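Local coordinates for SxtG (Microseira wollei, PDB 6U1R), which probably transfers amidino groups in the saxitoxin biosynthetic pathway, as a member of the amidinotransferase family, at residues P122-R127 with N155-A160; R136-V141 with A149-R154; E92-I97 with V107-P112. One frame throughout, in Å; residues are numbered along the deposited sequence.

Contact 1 of 3, residues P122-R127 with N155-A160; sequences PAWQVR and NRYFEA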
loop_
_atom_site.group_PDB
_atom_site.type_symbol
_atom_site.label_atom_id
_atom_site.label_comp_id
_atom_site.label_asym_id
_atom_site.label_seq_id
_atom_site.Cartn_x
_atom_site.Cartn_y
_atom_site.Cartn_z
ATOM N N PRO A 122 -14.957 5.967 4.495
ATOM C CA PRO A 122 -16.205 6.523 3.951
ATOM C C PRO A 122 -17.318 5.495 3.823
ATOM O O PRO A 122 -18.485 5.881 3.699
ATOM C CB PRO A 122 -15.771 7.077 2.583
ATOM C CG PRO A 122 -14.307 7.445 2.799
ATOM C CD PRO A 122 -13.792 6.297 3.663
ATOM N N ALA A 123 -17.003 4.195 3.880
ATOM C CA ALA A 123 -17.984 3.146 3.636
ATOM C C ALA A 123 -18.327 2.279 4.847
ATOM O O ALA A 123 -19.338 1.573 4.803
ATOM C CB ALA A 123 -17.487 2.219 2.517
ATOM N N TRP A 124 -17.511 2.275 5.900
ATOM C CA TRP A 124 -17.734 1.364 7.021
ATOM C C TRP A 124 -16.954 1.857 8.228
ATOM O O TRP A 124 -16.050 2.684 8.110
ATOM C CB TRP A 124 -17.340 -0.088 6.685
ATOM C CG TRP A 124 -15.951 -0.269 6.112
ATOM C CD1 TRP A 124 -15.632 -0.403 4.800
ATOM C CD2 TRP A 124 -14.711 -0.373 6.841
ATOM N NE1 TRP A 124 -14.271 -0.569 4.653
ATOM C CE2 TRP A 124 -13.682 -0.556 5.889
ATOM C CE3 TRP A 124 -14.372 -0.321 8.194
ATOM C CZ2 TRP A 124 -12.345 -0.694 6.251
ATOM C CZ3 TRP A 124 -13.054 -0.445 8.555
ATOM C CH2 TRP A 124 -12.046 -0.641 7.581
ATOM N N GLN A 125 -17.315 1.334 9.393
ATOM C CA GLN A 125 -16.625 1.685 10.623
ATOM C C GLN A 125 -16.537 0.453 11.517
ATOM O O GLN A 125 -17.354 -0.466 11.422
ATOM C CB GLN A 125 -17.328 2.836 11.367
ATOM C CG GLN A 125 -18.689 2.496 11.885
ATOM C CD GLN A 125 -19.374 3.704 12.522
ATOM O OE1 GLN A 125 -19.529 3.781 13.739
ATOM N NE2 GLN A 125 -19.762 4.655 11.697
ATOM N N VAL A 126 -15.524 0.441 12.384
ATOM C CA VAL A 126 -15.367 -0.624 13.366
ATOM C C VAL A 126 -15.077 0.008 14.724
ATOM O O VAL A 126 -14.699 1.169 14.828
ATOM C CB VAL A 126 -14.242 -1.625 12.983
ATOM C CG1 VAL A 126 -14.576 -2.333 11.674
ATOM C CG2 VAL A 126 -12.902 -0.914 12.893
ATOM N N ARG A 127 -15.269 -0.781 15.774
ATOM C CA ARG A 127 -15.166 -0.272 17.133
ATOM C C ARG A 127 -13.757 -0.296 17.696
ATOM O O ARG A 127 -13.485 0.419 18.671
ATOM C CB ARG A 127 -16.100 -1.077 18.045
ATOM C CG ARG A 127 -17.554 -0.755 17.823
ATOM C CD ARG A 127 -18.490 -1.718 18.538
ATOM N NE ARG A 127 -19.872 -1.362 18.248
ATOM C CZ ARG A 127 -20.602 -0.540 18.988
ATOM N NH1 ARG A 127 -20.092 0.001 20.090
ATOM N NH2 ARG A 127 -21.847 -0.264 18.615
ATOM N N ASN A 155 -10.921 -4.889 10.885
ATOM C CA ASN A 155 -10.382 -4.464 12.174
ATOM C C ASN A 155 -8.863 -4.388 12.177
ATOM O O ASN A 155 -8.288 -3.805 13.101
ATOM C CB ASN A 155 -10.855 -5.403 13.273
ATOM C CG ASN A 155 -12.342 -5.330 13.491
ATOM O OD1 ASN A 155 -13.102 -5.977 12.784
ATOM N ND2 ASN A 155 -12.775 -4.511 14.462
ATOM N N ARG A 156 -8.200 -4.979 11.186
ATOM C CA ARG A 156 -6.743 -4.975 11.110
ATOM C C ARG A 156 -6.198 -3.934 10.131
ATOM O O ARG A 156 -5.007 -3.945 9.832
ATOM C CB ARG A 156 -6.261 -6.393 10.748
ATOM C CG ARG A 156 -6.911 -7.476 11.611
ATOM C CD ARG A 156 -6.292 -8.848 11.398
ATOM N NE ARG A 156 -4.967 -8.962 12.007
ATOM C CZ ARG A 156 -4.275 -10.092 12.079
ATOM N NH1 ARG A 156 -4.778 -11.209 11.582
ATOM N NH2 ARG A 156 -3.090 -10.105 12.682
ATOM N N TYR A 157 -7.036 -2.984 9.696
ATOM C CA TYR A 157 -6.677 -2.004 8.669
ATOM C C TYR A 157 -5.442 -1.191 9.034
ATOM O O TYR A 157 -4.697 -0.751 8.145
ATOM C CB TYR A 157 -7.843 -1.039 8.486
ATOM C CG TYR A 157 -8.120 -0.521 7.085
ATOM C CD1 TYR A 157 -8.346 -1.387 6.028
ATOM C CD2 TYR A 157 -8.250 0.837 6.856
ATOM C CE1 TYR A 157 -8.664 -0.901 4.773
ATOM C CE2 TYR A 157 -8.565 1.332 5.627
ATOM C CZ TYR A 157 -8.787 0.463 4.585
ATOM O OH TYR A 157 -9.106 1.015 3.359
ATOM N N PHE A 158 -5.242 -0.920 10.320
ATOM C CA PHE A 158 -4.148 -0.080 10.790
ATOM C C PHE A 158 -3.165 -0.861 11.651
ATOM O O PHE A 158 -2.432 -0.275 12.459
ATOM C CB PHE A 158 -4.704 1.126 11.552
ATOM C CG PHE A 158 -5.457 2.077 10.674
ATOM C CD1 PHE A 158 -4.779 2.838 9.742
ATOM C CD2 PHE A 158 -6.842 2.181 10.741
ATOM C CE1 PHE A 158 -5.442 3.706 8.901
ATOM C CE2 PHE A 158 -7.516 3.051 9.883
ATOM C CZ PHE A 158 -6.817 3.809 8.970
ATOM N N GLU A 159 -3.112 -2.171 11.479
ATOM C CA GLU A 159 -2.244 -2.945 12.340
ATOM C C GLU A 159 -0.771 -2.676 12.067
ATOM O O GLU A 159 0.055 -2.938 12.946
ATOM C CB GLU A 159 -2.554 -4.430 12.191
ATOM C CG GLU A 159 -2.017 -5.253 13.323
ATOM C CD GLU A 159 -2.712 -6.597 13.435
ATOM O OE1 GLU A 159 -3.964 -6.640 13.374
ATOM O OE2 GLU A 159 -2.021 -7.641 13.564
ATOM N N ALA A 160 -0.404 -2.155 10.887
ATOM C CA ALA A 160 1.012 -1.876 10.673
ATOM C C ALA A 160 1.534 -0.741 11.549
ATOM O O ALA A 160 2.753 -0.585 11.667
ATOM C CB ALA A 160 1.288 -1.541 9.204
#
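Trp124 meets Tyr157 in a T-shaped pair, with the six-membered ring of the tryptophan presenting its edge to the tyrosine face. The planes stand at 80° to each other and the centroids of these two rings are 5.1 Å apart. Trp124 CZ2 sits 3.9 Å above the tyrosine plane, over its centre, while the neighbouring CH2 reaches Tyr157 CG at 4.0 Å. The indole gets there because its CG lies between the backbone N and the carbonyl carbon (chi1 52°), which carries the benzo end forward from residues 122-127. The polar atoms of both rings have partners outside the two segments: Trp124 NE1 donates to Gln184 O, and Tyr157 OH bonds to Pro183 O.

Beside this pair, Val126 and Asn155 pass at a slant. The amide nitrogen lies against the branched end of the valine, with Asn155 ND2 3.6 Å from Val126 CB, and OD1 comes to 4.1 Å from CG1. Valine offers only carbon here, so this is packing; the N-H groups of ND2 are used on Ser128 O and Thr76 O.

Tyr157 itself sits in a type I turn from Arg156 to Glu159, whose first and last residues are joined by a side-on salt bridge. Arg156 NE reaches Glu159 OE1 at 2.9 Å and NH2 reaches OE2 at 2.8 Å, both oxygens lying close to the guanidinium plane and being met on their syn sides.

Phe158 of the second subunit packs on Tyr157, so the aromatic cluster extends to the dimer interface. The contact illustrates a division of labour: the indole edge against the tyrosine face and the valine against the asparagine amide fill the buried boundary, while backbone carbonyls outside the two segments take up the polar groups, and the ion pair would be expected to stiffen the turn that carries the tyrosine.

Contact 2 of 3, residues R136-V141 with A149-R154; sequences RDVFLV and APMADR
Met151 leaves its backbone with CG anti to the carbonyl carbon (chi1 -60°), runs straight through chi2, and bends at chi3 (79°), so that its sulfur and its methyl touch different residues of 136-141. The sulfur, SD, lies against Val138, 4.0 Å from that residue's CG2 branch, the two side chains crossing at about a right angle. The terminal CE turns on to Asp137, 3.7 Å from its carbonyl O and alongside its CB.

Next to this thioether packing, the backbones are joined directly. Ala149 N donates to Val138 O at 3.0 Å in a nearly straight bond (172°), and the methyl of Ala149 rests 3.5 Å from the same Val138 O. A water also donates to this oxygen, at 3.1 Å, and to Ala149 O at 2.7 Å. The carbonyl of Val138 is therefore gripped twice, by an amide and by a water that ties it to Ala149 O.

Strands 139-142 and 145-148 form an antiparallel beta hairpin, and the Val138-Ala149 bond ties the chain just beyond its open end. Both segments border the probable active site: the side chain of Asp137, salt-bridged through OD2 to Arg156 NH2, lies about 3 Å from that of His264, and Met151 about 4 Å from Asp215, both predicted catalytic residues. This central position is consistent with the alpha/beta propeller fold of amidinotransferases, which gathers the catalytic residues around its middle.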
loop_
_atom_site.group_PDB
_atom_site.type_symbol
_atom_site.label_atom_id
_atom_site.label_comp_id
_atom_site.label_asym_id
_atom_site.label_seq_id
_atom_site.Cartn_x
_atom_site.Cartn_y
_atom_site.Cartn_z
ATOM N N ARG A 136 3.691 -11.808 11.755
ATOM C CA ARG A 136 3.728 -12.648 10.562
ATOM C C ARG A 136 2.512 -12.425 9.659
ATOM O O ARG A 136 2.580 -12.678 8.452
ATOM C CB ARG A 136 3.806 -14.125 10.986
ATOM C CG ARG A 136 3.995 -15.148 9.867
ATOM C CD ARG A 136 5.424 -15.239 9.366
ATOM N NE ARG A 136 6.387 -15.501 10.441
ATOM C CZ ARG A 136 7.697 -15.637 10.245
ATOM N NH1 ARG A 136 8.193 -15.606 9.012
ATOM N NH2 ARG A 136 8.511 -15.832 11.270
ATOM N N ASP A 137 1.377 -11.996 10.223
ATOM C CA ASP A 137 0.167 -11.827 9.413
ATOM C C ASP A 137 0.221 -10.594 8.518
ATOM O O ASP A 137 -0.449 -10.550 7.479
ATOM C CB ASP A 137 -1.071 -11.692 10.312
ATOM C CG ASP A 137 -1.322 -12.898 11.186
ATOM O OD1 ASP A 137 -0.620 -13.933 11.025
ATOM O OD2 ASP A 137 -2.243 -12.808 12.051
ATOM N N VAL A 138 0.990 -9.583 8.910
ATOM C CA VAL A 138 0.801 -8.214 8.444
ATOM C C VAL A 138 1.796 -7.871 7.347
ATOM O O VAL A 138 1.523 -7.019 6.494
ATOM C CB VAL A 138 0.934 -7.242 9.637
ATOM C CG1 VAL A 138 0.803 -5.777 9.189
ATOM C CG2 VAL A 138 -0.115 -7.593 10.697
ATOM N N PHE A 139 2.963 -8.529 7.365
ATOM C CA PHE A 139 4.083 -8.203 6.486
ATOM C C PHE A 139 4.711 -9.472 5.932
ATOM O O PHE A 139 4.836 -10.462 6.649
ATOM C CB PHE A 139 5.223 -7.461 7.201
ATOM C CG PHE A 139 4.792 -6.283 8.034
ATOM C CD1 PHE A 139 4.589 -5.055 7.446
ATOM C CD2 PHE A 139 4.609 -6.409 9.399
ATOM C CE1 PHE A 139 4.220 -3.951 8.204
ATOM C CE2 PHE A 139 4.220 -5.303 10.169
ATOM C CZ PHE A 139 4.024 -4.083 9.560
ATOM N N LEU A 140 5.168 -9.400 4.694
ATOM C CA LEU A 140 6.055 -10.383 4.095
ATOM C C LEU A 140 7.454 -9.802 4.015
ATOM O O LEU A 140 7.620 -8.631 3.648
ATOM C CB LEU A 140 5.629 -10.740 2.680
ATOM C CG LEU A 140 4.423 -11.598 2.418
ATOM C CD1 LEU A 140 4.095 -11.462 0.903
ATOM C CD2 LEU A 140 4.748 -13.029 2.797
ATOM N N VAL A 141 8.456 -10.611 4.338
ATOM C CA VAL A 141 9.849 -10.248 4.106
ATOM C C VAL A 141 10.339 -11.076 2.931
ATOM O O VAL A 141 10.409 -12.311 3.026
ATOM C CB VAL A 141 10.738 -10.481 5.338
ATOM C CG1 VAL A 141 12.152 -9.982 5.033
ATOM C CG2 VAL A 141 10.187 -9.782 6.537
ATOM N N ALA A 149 0.827 -6.195 3.680
ATOM C CA ALA A 149 -0.242 -6.985 3.094
ATOM C C ALA A 149 -1.544 -6.190 2.984
ATOM O O ALA A 149 -1.876 -5.386 3.865
ATOM C CB ALA A 149 -0.488 -8.225 3.933
ATOM N N PRO A 150 -2.331 -6.444 1.932
ATOM C CA PRO A 150 -3.672 -5.842 1.838
ATOM C C PRO A 150 -4.692 -6.716 2.549
ATOM O O PRO A 150 -5.277 -7.605 1.928
ATOM C CB PRO A 150 -3.918 -5.788 0.328
ATOM C CG PRO A 150 -3.177 -7.021 -0.204
ATOM C CD PRO A 150 -2.009 -7.265 0.749
ATOM N N MET A 151 -4.888 -6.500 3.841
ATOM C CA MET A 151 -5.595 -7.475 4.657
ATOM C C MET A 151 -7.110 -7.338 4.548
ATOM O O MET A 151 -7.656 -6.226 4.526
ATOM C CB MET A 151 -5.145 -7.341 6.114
ATOM C CG MET A 151 -3.629 -7.579 6.284
ATOM S SD MET A 151 -3.080 -7.454 8.015
ATOM C CE MET A 151 -3.577 -9.044 8.676
ATOM N N ALA A 152 -7.791 -8.487 4.493
ATOM C CA ALA A 152 -9.250 -8.498 4.313
ATOM C C ALA A 152 -10.014 -8.142 5.582
ATOM O O ALA A 152 -11.184 -7.730 5.498
ATOM C CB ALA A 152 -9.710 -9.873 3.818
ATOM N N ASP A 153 -9.390 -8.287 6.749
ATOM C CA ASP A 153 -10.073 -8.041 8.017
ATOM C C ASP A 153 -10.067 -6.544 8.329
ATOM O O ASP A 153 -9.017 -5.954 8.626
ATOM C CB ASP A 153 -9.414 -8.863 9.120
ATOM C CG ASP A 153 -10.216 -8.853 10.412
ATOM O OD1 ASP A 153 -10.854 -7.818 10.694
ATOM O OD2 ASP A 153 -10.205 -9.873 11.133
ATOM N N ARG A 154 -11.253 -5.926 8.240
ATOM C CA ARG A 154 -11.410 -4.503 8.508
ATOM C C ARG A 154 -10.792 -4.076 9.834
ATOM O O ARG A 154 -10.225 -2.992 9.926
ATOM C CB ARG A 154 -12.900 -4.140 8.502
ATOM C CG ARG A 154 -13.559 -4.201 7.139
ATOM C CD ARG A 154 -15.070 -4.153 7.311
ATOM N NE ARG A 154 -15.768 -3.999 6.037
ATOM C CZ ARG A 154 -17.050 -4.300 5.850
ATOM N NH1 ARG A 154 -17.782 -4.789 6.862
ATOM N NH2 ARG A 154 -17.605 -4.102 4.658
HETATM O O HOH W 1 -0.686 -4.893 6.272
#

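Contact 3 of 3, residues E92-I97 with V107-P112; sequences ELNEFI and VRRVKP
Helix 83-102 is the last helix of a beta-alpha-beta crossover that leads from strand 37-42 to its parallel neighbour, strand 106-109, and here Ile97 and Asn94 of the helix meet Arg109 and Val107 of the strand. The short helix and strand segments run nearly antiparallel, at 155°, with axes 11.1 Å apart at closest approach.

Arg109 stretches out from CG to NE and lays its guanidinium across Ile97, whose CD1 methyl sits over the centre of one face, 3.4 Å from CZ. The edge of the same group meets Asn94: NH1 donates to OD1 at 2.8 Å, almost straight on to the carbonyl, and NH2 adds a weak bond to that oxygen at 3.3 Å. Amide and guanidinium planes are turned 50° apart. A water donates to Asn94 O and weakly accepts from Arg109 NH2.

Deeper in, Ile97 CG2 packs on Val107 CG1 at 3.9 Å, and both side chains also touch Val42 of the adjoining strand. The arginine thus works in two ways, its flat face extending the apolar layer between helix and sheet while its N-H edge bonds to the Asn94 side chain and, through a water, to that residue's backbone carbonyl.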
loop_
_atom_site.group_PDB
_atom_site.type_symbol
_atom_site.label_atom_id
_atom_site.label_comp_id
_atom_site.label_asym_id
_atom_site.label_seq_id
_atom_site.Cartn_x
_atom_site.Cartn_y
_atom_site.Cartn_z
ATOM N N GLU A 92 4.899 -15.627 29.223
ATOM C CA GLU A 92 5.471 -16.657 28.360
ATOM C C GLU A 92 6.206 -16.022 27.184
ATOM O O GLU A 92 7.248 -16.520 26.744
ATOM C CB GLU A 92 4.377 -17.622 27.889
ATOM C CG GLU A 92 3.753 -18.415 29.037
ATOM C CD GLU A 92 2.893 -19.574 28.592
ATOM O OE1 GLU A 92 2.266 -19.487 27.515
ATOM O OE2 GLU A 92 2.845 -20.588 29.334
ATOM N N LEU A 93 5.685 -14.908 26.679
ATOM C CA LEU A 93 6.393 -14.131 25.670
ATOM C C LEU A 93 7.794 -13.743 26.150
ATOM O O LEU A 93 8.777 -13.862 25.404
ATOM C CB LEU A 93 5.566 -12.897 25.322
ATOM C CG LEU A 93 6.079 -12.029 24.187
ATOM C CD1 LEU A 93 6.155 -12.769 22.875
ATOM C CD2 LEU A 93 5.159 -10.821 24.038
ATOM N N ASN A 94 7.912 -13.300 27.399
ATOM C CA ASN A 94 9.223 -12.918 27.917
ATOM C C ASN A 94 10.188 -14.100 27.946
ATOM O O ASN A 94 11.376 -13.943 27.639
ATOM C CB ASN A 94 9.063 -12.299 29.306
ATOM C CG ASN A 94 8.585 -10.863 29.234
ATOM O OD1 ASN A 94 8.783 -10.200 28.222
ATOM N ND2 ASN A 94 7.961 -10.373 30.307
ATOM N N GLU A 95 9.704 -15.286 28.309
ATOM C CA GLU A 95 10.581 -16.455 28.310
ATOM C C GLU A 95 10.991 -16.842 26.886
ATOM O O GLU A 95 12.144 -17.215 26.647
ATOM C CB GLU A 95 9.902 -17.627 29.017
ATOM C CG GLU A 95 10.782 -18.879 29.090
ATOM C CD GLU A 95 12.193 -18.596 29.628
ATOM O OE1 GLU A 95 12.323 -17.864 30.640
ATOM O OE2 GLU A 95 13.175 -19.087 29.022
ATOM N N PHE A 96 10.051 -16.780 25.940
ATOM C CA PHE A 96 10.361 -17.006 24.528
ATOM C C PHE A 96 11.459 -16.055 24.051
ATOM O O PHE A 96 12.431 -16.471 23.412
ATOM C CB PHE A 96 9.061 -16.848 23.718
ATOM C CG PHE A 96 9.231 -16.886 22.223
ATOM C CD1 PHE A 96 9.987 -17.858 21.615
ATOM C CD2 PHE A 96 8.553 -15.975 21.424
ATOM C CE1 PHE A 96 10.113 -17.907 20.236
ATOM C CE2 PHE A 96 8.667 -16.015 20.030
ATOM C CZ PHE A 96 9.451 -16.995 19.432
ATOM N N ILE A 97 11.342 -14.770 24.390
ATOM C CA ILE A 97 12.368 -13.808 24.015
ATOM C C ILE A 97 13.703 -14.147 24.686
ATOM O O ILE A 97 14.767 -14.069 24.050
ATOM C CB ILE A 97 11.891 -12.384 24.360
ATOM C CG1 ILE A 97 10.761 -11.974 23.402
ATOM C CG2 ILE A 97 13.047 -11.397 24.303
ATOM C CD1 ILE A 97 9.953 -10.761 23.851
ATOM N N VAL A 107 16.457 -9.300 19.258
ATOM C CA VAL A 107 14.995 -9.236 19.314
ATOM C C VAL A 107 14.559 -7.779 19.357
ATOM O O VAL A 107 15.045 -7.006 20.191
ATOM C CB VAL A 107 14.451 -10.011 20.526
ATOM C CG1 VAL A 107 12.923 -9.759 20.733
ATOM C CG2 VAL A 107 14.720 -11.484 20.329
ATOM N N ARG A 108 13.649 -7.404 18.460
ATOM C CA ARG A 108 13.010 -6.094 18.479
ATOM C C ARG A 108 11.585 -6.271 18.994
ATOM O O ARG A 108 10.756 -6.909 18.333
ATOM C CB ARG A 108 13.009 -5.453 17.089
ATOM C CG ARG A 108 14.309 -5.513 16.323
ATOM C CD ARG A 108 15.488 -4.871 17.063
ATOM N NE ARG A 108 15.352 -3.419 17.220
ATOM C CZ ARG A 108 15.683 -2.516 16.303
ATOM N NH1 ARG A 108 16.171 -2.877 15.126
ATOM N NH2 ARG A 108 15.501 -1.229 16.562
ATOM N N ARG A 109 11.299 -5.701 20.168
ATOM C CA ARG A 109 9.988 -5.823 20.799
ATOM C C ARG A 109 9.098 -4.695 20.306
ATOM O O ARG A 109 9.393 -3.522 20.551
ATOM C CB ARG A 109 10.086 -5.753 22.322
ATOM C CG ARG A 109 10.725 -6.929 22.999
ATOM C CD ARG A 109 10.957 -6.586 24.476
ATOM N NE ARG A 109 11.587 -7.659 25.249
ATOM C CZ ARG A 109 10.958 -8.434 26.130
ATOM N NH1 ARG A 109 9.651 -8.306 26.363
ATOM N NH2 ARG A 109 11.646 -9.352 26.792
ATOM N N VAL A 110 8.013 -5.037 19.615
ATOM C CA VAL A 110 7.086 -4.003 19.182
ATOM C C VAL A 110 6.362 -3.456 20.407
ATOM O O VAL A 110 6.000 -4.205 21.330
ATOM C CB VAL A 110 6.096 -4.538 18.132
ATOM C CG1 VAL A 110 5.065 -5.414 18.770
ATOM C CG2 VAL A 110 5.422 -3.390 17.414
ATOM N N LYS A 111 6.193 -2.108 20.442
ATOM C CA LYS A 111 5.474 -1.416 21.508
ATOM C C LYS A 111 3.991 -1.324 21.169
ATOM O O LYS A 111 3.638 -1.001 20.029
ATOM C CB LYS A 111 6.010 0.000 21.705
ATOM C CG LYS A 111 7.520 0.106 21.841
ATOM C CD LYS A 111 7.995 1.549 21.609
ATOM C CE LYS A 111 9.349 1.798 22.240
ATOM N NZ LYS A 111 10.254 0.600 22.176
ATOM N N PRO A 112 3.107 -1.570 22.139
ATOM C CA PRO A 112 1.672 -1.426 21.876
ATOM C C PRO A 112 1.307 -0.001 21.485
ATOM O O PRO A 112 2.024 0.963 21.759
ATOM C CB PRO A 112 1.022 -1.821 23.211
ATOM C CG PRO A 112 2.100 -1.588 24.240
ATOM C CD PRO A 112 3.369 -1.958 23.538
HETATM O O HOH W 2 12.303 -11.383 28.523
#

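How the contacts relate
Along the chain, contact 3 closes before the other two open, and contact 2 falls wholly within the span between the two segments of contact 1. Residues 149-154 run straight on into 155-160, so contacts 1 and 2 share one continuous loop between strand 145-148 and helix 164-172. Their centres are 13 Å apart and they touch: Arg156 carries a second salt bridge, to Asp137, joining the turn of contact 1 to the predicted active-site region beside contact 2. Contact 3 has its centre about 25 Å from that of contact 1 and 20 Å from that of contact 2. Contact 1 reaches the dimer interface, contact 2 the predicted catalytic region, and contact 3 joins a helix to a different sheet, away from the annotated sites.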